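Local coordinates for protein triosephosphate isomerase (Trichomonas vaginalis, PDB 4O4V) that probably interconverts D-glyceraldehyde 3-phosphate and dihydroxyacetone phosphate in glycolysis and gluconeogenesis, working as a homodimer of TIM-barrel subunits, at residues I45-L50 and V60-V65; F114-G119 and P151-G156; I207-S212 and N219-C224. One frame throughout, in Å; residues are numbered along the deposited sequence.

Contact 1 (I45-L50 and V60-V65); sequences IFLPTL and VSAENV
Leu47 and Leu50 meet Val60 and Ala62 through methyl groups, with no aromatic ring between them; the aromatic ring of these segments, that of Phe46, takes no part across the contact and has Ile45 CG2 3.9 Å above one face, shifted toward the rim. The flat group that does take part is the peptide of Ser61, whose O is touched by Leu47 CD2 at 3.3 Å. The same methyl rests on Val60 CG1 at 3.7 Å, so one leucine branch covers both a carbonyl and a valine. Its sister branch goes to Ala62, Leu47 CD1 lying 4.0 Å from Ala62 CB. With CG beside the backbone N (chi1 -69°), Leu47 carries its two methyls to the strand, one to each site. One turn on, Leu50 and Val60 run antiparallel, side by side: in the conformer given, one of two, Leu50 CD2 lies 3.7 Å from Val60 CG1, which both leucines then share. Ser61 turns its CB away from the helix; its side chain touches Val39 and Ala41 of strand 37-41 and Trp89 of strand 89-92, and its OG donates to Ala62 O at 2.8 Å, a bond that satisfies the buried hydroxyl. Beyond the strand, Glu63 OE1 accepts a hydrogen bond from Gly75 N of the second subunit, while Leu47 also packs on Ile45 of that subunit. Strand 37-41, helix 47-53 and strand 59-62 form a beta-alpha-beta crossover of the TIM barrel, and this is its buried helix-on-strand seam, reaching the dimer interface.

Contact 2 (F114-G119 and P151-G156); sequences FALENG and PAIPAG
Where the helix carrying Leu116 meets the loop that holds Pro154, the carbonyl O of Phe114 is gripped twice by Asn118. The side chain holds it firmly, Asn118 ND2 to Phe114 O at 2.9 Å with a nearly straight N-H (166°), and the backbone N weakly. This is the C-terminal end of helix 105-117, closed by a Schellman motif in which Gly119, at positive phi, is the C-prime residue; Met120 N returns to Ala115 O and Gly119 N to Leu116 O. The Asn118 amide lies almost coplanar with its acceptor. Its ND2 also hovers 3.3 Å above one face of the Phe114 ring, offset toward the rim, so the carbonyl and the ring together limit how the amide can turn. The contact itself is apolar and turns on Leu116, whose CB points toward the loop 151-156. Leu116 and Pro154 cross at about a right angle, with Leu116 CB 3.7 Å from Pro154 CD, and Leu116 CD1 comes within 3.8 Å of the same proline carbon. Ile153 starts out facing away from the helix, yet its CG1 sits beside the backbone N (chi1 -51°) and a second bend of the chain brings the terminal methyl back. Further inward, Leu116 also packs on Ile122 and Val161, and Ile153 on Val161, so the two hydrophobic chains continue into the barrel wall formed by strands 121-126 and 161-165. On the solvent side, Glu117 lends Pro154 only its backbone and CB, while its OE1 makes a salt bridge with Lys113 one turn earlier. The closest touch between helix and loop is methyl on methyl, Leu116 CD1 to Ile153 CD1 at 3.6 Å.

Contact 3 (I207-S212 and N219-C224); sequences ILYGGS and NELAAC. With NA (sodium ion), chain B.
Tyr209 reaches from strand 207-209 to Leu221 on helix 218-222. Its CB points at the helix, and CG lies anti to the backbone N (chi1 -179°), which extends the ring toward Leu221. Past CG, the CD2-CE2 side of the ring makes the contact: Tyr209 CD2 lies 3.9 Å from Leu221 CD1 and 4.1 Å from Leu221 CD2, and Tyr209 CE2 lies 4.0 Å from Leu221 CD1. Both methyls approach from the same face, Leu221 CD2 being set over it. On the opposite face, Gly211 N stands 3.5 Å above the plane, over the ring centre, so the ring is held between leucine methyls and a backbone amide of its own loop. At the tip, Tyr209 OH lies 3.6 Å from Gly211 CA, beside the glycine backbone. Ser212 O comes to the ring edge, in plane, and also accepts a hydrogen bond from Asn217 ND2. Residues 209-212, Tyr-Gly-Gly-Ser, lead into the loop after the seventh barrel strand, which in relatives lies beside the substrate phosphate; here Tyr209 also packs on Pro167 and Ala177 of the loop that acts as the active-site lid in this family. Near the end of segment 219-224, Ala222 O at 2.3 Å, Cys224 O at 2.4 Å, a water, Val227 O and Ser251 OG bind a sodium ion. Across the segments the contact is dispersive, methyls on a ring, whereas the carbonyl oxygens of Ala222 and Cys224 are tied to a cation, which would probably offset the partial negative charge near the helix end.

Contacts 1 and 3 are buried and reach the same parallel sheet from opposite sides of the chain's centre, each setting a helix against the strand next to it in sequence. Contact 2, centred about 17 Å from the centre of the chain, is partly buried and joins a helix end to a loop instead. All three have apolar meeting surfaces: branched aliphatic chains in contact 1, a proline ring and two methyls in contact 2, a tyrosine ring in contact 3. Their polar surroundings differ more. The second subunit adjoins contact 1 alone, an intrahelical salt bridge fringes contact 2, and a sodium ion flanks contact 3.

Contact 1 (I45-L50 and V60-V65)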
loop_
_atom_site.group_PDB
_atom_site.type_symbol
_atom_site.label_atom_id
_atom_site.label_comp_id
_atom_site.label_asym_id
_atom_site.label_seq_id
_atom_site.Cartn_x
_atom_site.Cartn_y
_atom_site.Cartn_z
ATOM N N ILE A 45 -7.112 1.776 4.252
ATOM C CA ILE A 45 -8.500 1.354 4.173
ATOM C C ILE A 45 -9.334 1.894 5.338
ATOM O O ILE A 45 -10.575 1.929 5.243
ATOM C CB ILE A 45 -8.558 -0.183 4.065
ATOM C CG1 ILE A 45 -9.925 -0.642 3.545
ATOM C CG2 ILE A 45 -8.184 -0.867 5.369
ATOM C CD1 ILE A 45 -10.014 -2.156 3.286
ATOM N N PHE A 46 -8.683 2.329 6.408
ATOM C CA PHE A 46 -9.363 2.964 7.533
ATOM C C PHE A 46 -9.344 4.491 7.469
ATOM O O PHE A 46 -9.996 5.149 8.286
ATOM C CB PHE A 46 -8.742 2.539 8.872
ATOM C CG PHE A 46 -8.836 1.066 9.184
ATOM C CD1 PHE A 46 -9.895 0.274 8.760
ATOM C CD2 PHE A 46 -7.841 0.459 9.930
ATOM C CE1 PHE A 46 -9.929 -1.107 9.071
ATOM C CE2 PHE A 46 -7.881 -0.911 10.238
ATOM C CZ PHE A 46 -8.938 -1.678 9.824
ATOM N N LEU A 47 -8.640 5.082 6.519
ATOM C CA LEU A 47 -8.557 6.536 6.470
ATOM C C LEU A 47 -9.918 7.213 6.290
ATOM O O LEU A 47 -10.158 8.230 6.925
ATOM C CB LEU A 47 -7.574 7.004 5.400
ATOM C CG LEU A 47 -6.082 6.705 5.682
ATOM C CD1 LEU A 47 -5.239 7.128 4.512
ATOM C CD2 LEU A 47 -5.574 7.379 6.926
ATOM N N PRO A 48 -10.813 6.679 5.435
ATOM C CA PRO A 48 -12.118 7.344 5.340
ATOM C C PRO A 48 -12.873 7.413 6.665
ATOM O O PRO A 48 -13.449 8.435 6.999
ATOM C CB PRO A 48 -12.845 6.552 4.255
ATOM C CG PRO A 48 -11.728 6.011 3.402
ATOM C CD PRO A 48 -10.668 5.626 4.412
ATOM N N THR A 49 -12.928 6.287 7.366
ATOM C CA THR A 49 -13.543 6.178 8.694
ATOM C C THR A 49 -12.966 7.240 9.599
ATOM O O THR A 49 -13.682 7.985 10.275
ATOM C CB THR A 49 -13.248 4.804 9.344
ATOM O OG1 THR A 49 -13.881 3.776 8.594
ATOM C CG2 THR A 49 -13.784 4.728 10.749
ATOM N N LEU A 50 -11.645 7.276 9.621
ATOM C CA LEU A 50 -10.923 8.117 10.551
ATOM C C LEU A 50 -11.174 9.605 10.257
ATOM O O LEU A 50 -11.411 10.400 11.152
ATOM C CB LEU A 50 -9.426 7.754 10.529
ATOM C CG LEU A 50 -8.475 8.445 11.507
ATOM C CD1 LEU A 50 -8.850 8.191 12.932
ATOM C CD2 LEU A 50 -7.069 8.020 11.268
ATOM N N VAL A 60 -5.769 13.753 10.424
ATOM C CA VAL A 60 -5.495 12.403 9.951
ATOM C C VAL A 60 -4.276 12.399 9.037
ATOM O O VAL A 60 -4.030 13.349 8.280
ATOM C CB VAL A 60 -6.756 11.892 9.225
ATOM C CG1 VAL A 60 -6.549 10.510 8.649
ATOM C CG2 VAL A 60 -7.930 11.835 10.174
ATOM N N SER A 61 -3.528 11.300 9.061
ATOM C CA SER A 61 -2.384 11.090 8.194
ATOM C C SER A 61 -2.394 9.721 7.554
ATOM O O SER A 61 -2.778 8.723 8.164
ATOM C CB SER A 61 -1.098 11.194 9.033
ATOM O OG SER A 61 0.083 11.068 8.266
ATOM N N ALA A 62 -1.945 9.673 6.302
ATOM C CA ALA A 62 -1.551 8.402 5.716
ATOM C C ALA A 62 -0.230 7.916 6.262
ATOM O O ALA A 62 0.533 8.673 6.887
ATOM C CB ALA A 62 -1.462 8.535 4.200
ATOM N N GLU A 63 0.084 6.654 6.027
ATOM C CA GLU A 63 1.320 6.027 6.490
ATOM C C GLU A 63 2.384 5.914 5.395
ATOM O O GLU A 63 3.517 5.502 5.658
ATOM C CB GLU A 63 1.062 4.641 7.082
ATOM C CG GLU A 63 0.285 4.689 8.415
ATOM C CD GLU A 63 0.050 3.320 9.018
ATOM O OE1 GLU A 63 0.748 2.358 8.669
ATOM O OE2 GLU A 63 -0.881 3.211 9.887
ATOM N N ASN A 64 2.005 6.276 4.177
ATOM C CA ASN A 64 2.846 6.204 2.983
ATOM C C ASN A 64 2.049 6.822 1.837
ATOM O O ASN A 64 0.820 6.889 1.918
ATOM C CB ASN A 64 3.187 4.746 2.646
ATOM C CG ASN A 64 4.127 4.609 1.483
ATOM O OD1 ASN A 64 5.064 5.370 1.355
ATOM N ND2 ASN A 64 3.858 3.622 0.624
ATOM N N VAL A 65 2.730 7.177 0.753
ATOM C CA VAL A 65 2.093 7.545 -0.520
ATOM C C VAL A 65 3.041 7.143 -1.629
ATOM O O VAL A 65 4.242 6.943 -1.407
ATOM C CB VAL A 65 1.800 9.061 -0.644
ATOM C CG1 VAL A 65 0.891 9.558 0.423
ATOM C CG2 VAL A 65 3.059 9.892 -0.652
#

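Contact 2 (F114-G119 and P151-G156)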
loop_
_atom_site.group_PDB
_atom_site.type_symbol
_atom_site.label_atom_id
_atom_site.label_comp_id
_atom_site.label_asym_id
_atom_site.label_seq_id
_atom_site.Cartn_x
_atom_site.Cartn_y
_atom_site.Cartn_z
ATOM N N PHE A 114 7.012 15.248 -4.354
ATOM C CA PHE A 114 5.689 15.133 -4.954
ATOM C C PHE A 114 4.598 15.456 -3.943
ATOM O O PHE A 114 3.665 16.203 -4.251
ATOM C CB PHE A 114 5.482 13.743 -5.550
ATOM C CG PHE A 114 4.183 13.606 -6.257
ATOM C CD1 PHE A 114 4.010 14.166 -7.480
ATOM C CD2 PHE A 114 3.114 12.925 -5.669
ATOM C CE1 PHE A 114 2.791 14.083 -8.128
ATOM C CE2 PHE A 114 1.917 12.836 -6.324
ATOM C CZ PHE A 114 1.760 13.418 -7.536
ATOM N N ALA A 115 4.730 14.943 -2.723
ATOM C CA ALA A 115 3.718 15.214 -1.699
ATOM C C ALA A 115 3.638 16.723 -1.393
ATOM O O ALA A 115 2.546 17.320 -1.388
ATOM C CB ALA A 115 4.008 14.425 -0.451
ATOM N N LEU A 116 4.793 17.337 -1.152
ATOM C CA LEU A 116 4.835 18.761 -0.781
ATOM C C LEU A 116 4.340 19.639 -1.913
ATOM O O LEU A 116 3.562 20.585 -1.673
ATOM C CB LEU A 116 6.234 19.161 -0.343
ATOM C CG LEU A 116 6.658 18.569 0.997
ATOM C CD1 LEU A 116 8.145 18.669 1.167
ATOM C CD2 LEU A 116 5.914 19.204 2.166
ATOM N N GLU A 117 4.742 19.350 -3.153
ATOM C CA GLU A 117 4.328 20.222 -4.238
ATOM C C GLU A 117 2.849 20.076 -4.522
ATOM O O GLU A 117 2.258 20.962 -5.159
ATOM C CB GLU A 117 5.240 20.059 -5.464
ATOM C CG GLU A 117 5.003 18.861 -6.224
ATOM C CD GLU A 117 6.149 18.486 -7.177
ATOM O OE1 GLU A 117 7.190 19.177 -7.246
ATOM O OE2 GLU A 117 5.998 17.454 -7.850
ATOM N N ASN A 118 2.212 19.018 -4.029
ATOM C CA ASN A 118 0.773 18.799 -4.181
ATOM C C ASN A 118 -0.022 19.096 -2.912
ATOM O O ASN A 118 -1.155 18.660 -2.767
ATOM C CB ASN A 118 0.506 17.373 -4.680
ATOM C CG ASN A 118 0.810 17.219 -6.143
ATOM O OD1 ASN A 118 -0.077 17.450 -6.979
ATOM N ND2 ASN A 118 2.037 16.887 -6.494
ATOM N N GLY A 119 0.580 19.840 -1.996
ATOM C CA GLY A 119 -0.134 20.395 -0.858
ATOM C C GLY A 119 -0.268 19.516 0.375
ATOM O O GLY A 119 -1.081 19.821 1.238
ATOM N N PRO A 151 17.224 18.556 -0.746
ATOM C CA PRO A 151 16.955 19.123 -2.078
ATOM C C PRO A 151 15.559 18.794 -2.612
ATOM O O PRO A 151 15.117 19.389 -3.588
ATOM C CB PRO A 151 18.012 18.468 -2.990
ATOM C CG PRO A 151 18.932 17.695 -2.090
ATOM C CD PRO A 151 18.356 17.608 -0.731
ATOM N N ALA A 152 14.877 17.839 -1.992
ATOM C CA ALA A 152 13.510 17.495 -2.377
ATOM C C ALA A 152 12.494 18.526 -1.910
ATOM O O ALA A 152 11.411 18.627 -2.480
ATOM C CB ALA A 152 13.133 16.133 -1.854
ATOM N N ILE A 153 12.822 19.294 -0.869
ATOM C CA ILE A 153 11.843 20.194 -0.282
ATOM C C ILE A 153 11.661 21.395 -1.199
ATOM O O ILE A 153 12.597 22.197 -1.394
ATOM C CB ILE A 153 12.266 20.646 1.138
ATOM C CG1 ILE A 153 12.633 19.443 2.026
ATOM C CG2 ILE A 153 11.192 21.526 1.730
ATOM C CD1 ILE A 153 11.605 18.314 2.045
ATOM N N PRO A 154 10.470 21.607 -1.788
ATOM C CA PRO A 154 10.325 22.766 -2.687
ATOM C C PRO A 154 10.443 24.060 -1.951
ATOM O O PRO A 154 10.245 24.154 -0.734
ATOM C CB PRO A 154 8.911 22.603 -3.265
ATOM C CG PRO A 154 8.549 21.176 -3.019
ATOM C CD PRO A 154 9.262 20.780 -1.760
ATOM N N ALA A 155 10.784 25.084 -2.723
ATOM C CA ALA A 155 10.890 26.436 -2.204
ATOM C C ALA A 155 9.622 26.779 -1.442
ATOM O O ALA A 155 8.503 26.585 -1.933
ATOM C CB ALA A 155 11.101 27.425 -3.352
ATOM N N GLY A 156 9.781 27.249 -0.215
ATOM C CA GLY A 156 8.618 27.681 0.541
ATOM C C GLY A 156 7.856 26.615 1.305
ATOM O O GLY A 156 6.810 26.930 1.870
#

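Contact 3 (I207-S212 and N219-C224)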
loop_
_atom_site.group_PDB
_atom_site.type_symbol
_atom_site.label_atom_id
_atom_site.label_comp_id
_atom_site.label_asym_id
_atom_site.label_seq_id
_atom_site.Cartn_x
_atom_site.Cartn_y
_atom_site.Cartn_z
ATOM N N ILE A 207 11.304 18.453 15.191
ATOM C CA ILE A 207 12.076 17.216 15.158
ATOM C C ILE A 207 11.554 16.320 16.271
ATOM O O ILE A 207 11.545 16.694 17.447
ATOM C CB ILE A 207 13.582 17.465 15.280
ATOM C CG1 ILE A 207 14.040 18.437 14.184
ATOM C CG2 ILE A 207 14.348 16.125 15.183
ATOM C CD1 ILE A 207 15.466 18.926 14.353
ATOM N N LEU A 208 11.074 15.141 15.899
ATOM C CA LEU A 208 10.403 14.226 16.803
ATOM C C LEU A 208 11.292 13.072 17.174
ATOM O O LEU A 208 12.132 12.624 16.395
ATOM C CB LEU A 208 9.157 13.603 16.159
ATOM C CG LEU A 208 8.252 14.532 15.362
ATOM C CD1 LEU A 208 7.090 13.723 14.796
ATOM C CD2 LEU A 208 7.772 15.698 16.220
ATOM N N TYR A 209 11.098 12.542 18.368
ATOM C CA TYR A 209 11.671 11.253 18.758
ATOM C C TYR A 209 10.696 10.144 18.425
ATOM O O TYR A 209 9.522 10.176 18.805
ATOM C CB TYR A 209 12.001 11.251 20.244
ATOM C CG TYR A 209 12.613 9.943 20.691
ATOM C CD1 TYR A 209 13.848 9.516 20.215
ATOM C CD2 TYR A 209 11.930 9.102 21.544
ATOM C CE1 TYR A 209 14.420 8.316 20.634
ATOM C CE2 TYR A 209 12.487 7.874 21.968
ATOM C CZ TYR A 209 13.738 7.503 21.495
ATOM O OH TYR A 209 14.318 6.321 21.885
ATOM N N GLY A 210 11.187 9.190 17.636
ATOM C CA GLY A 210 10.412 8.075 17.125
ATOM C C GLY A 210 10.870 6.728 17.616
ATOM O O GLY A 210 10.562 5.704 16.984
ATOM N N GLY A 211 11.574 6.677 18.731
ATOM C CA GLY A 211 11.879 5.419 19.392
ATOM C C GLY A 211 10.739 5.017 20.300
ATOM O O GLY A 211 9.595 5.464 20.111
ATOM N N SER A 212 10.983 4.166 21.278
ATOM C CA SER A 212 9.937 3.675 22.169
ATOM C C SER A 212 9.488 4.789 23.104
ATOM O O SER A 212 10.264 5.310 23.913
ATOM C CB SER A 212 10.440 2.492 22.975
ATOM O OG SER A 212 9.412 2.116 23.894
ATOM N N ASN A 219 7.401 12.125 29.620
ATOM C CA ASN A 219 7.605 13.432 30.217
ATOM C C ASN A 219 9.075 13.865 30.222
ATOM O O ASN A 219 9.398 15.032 29.919
ATOM C CB ASN A 219 7.035 13.480 31.635
ATOM C CG ASN A 219 5.530 13.362 31.670
ATOM O OD1 ASN A 219 4.868 13.483 30.639
ATOM N ND2 ASN A 219 4.964 13.162 32.871
ATOM N N GLU A 220 9.966 12.935 30.539
ATOM C CA GLU A 220 11.389 13.217 30.535
ATOM C C GLU A 220 11.894 13.446 29.115
ATOM O O GLU A 220 12.750 14.295 28.903
ATOM C CB GLU A 220 12.162 12.103 31.233
ATOM N N LEU A 221 11.402 12.683 28.141
ATOM C CA LEU A 221 11.773 12.940 26.767
ATOM C C LEU A 221 11.290 14.295 26.285
ATOM O O LEU A 221 12.033 15.041 25.625
ATOM C CB LEU A 221 11.257 11.828 25.852
ATOM C CG LEU A 221 11.990 10.494 25.937
ATOM C CD1 LEU A 221 11.125 9.369 25.392
ATOM C CD2 LEU A 221 13.293 10.582 25.148
ATOM N N ALA A 222 10.053 14.637 26.608
ATOM C CA ALA A 222 9.490 15.910 26.159
ATOM C C ALA A 222 10.303 17.094 26.644
ATOM O O ALA A 222 10.429 18.111 25.962
ATOM C CB ALA A 222 8.039 16.029 26.644
ATOM N N ALA A 223 10.823 16.997 27.859
ATOM C CA ALA A 223 11.603 18.079 28.445
ATOM C C ALA A 223 12.918 18.317 27.739
ATOM O O ALA A 223 13.520 19.384 27.928
ATOM C CB ALA A 223 11.849 17.792 29.931
ATOM N N CYS A 224 13.420 17.401 26.944
ATOM C CA CYS A 224 14.673 17.631 26.237
ATOM C C CYS A 224 14.512 18.806 25.278
ATOM O O CYS A 224 13.498 18.920 24.582
ATOM C CB CYS A 224 15.033 16.394 25.448
ATOM S SG CYS A 224 15.452 14.939 26.408
HETATM NA NA NA B . 11.242 19.457 24.227
HETATM O O HOH W 1 11.847 21.602 23.393
#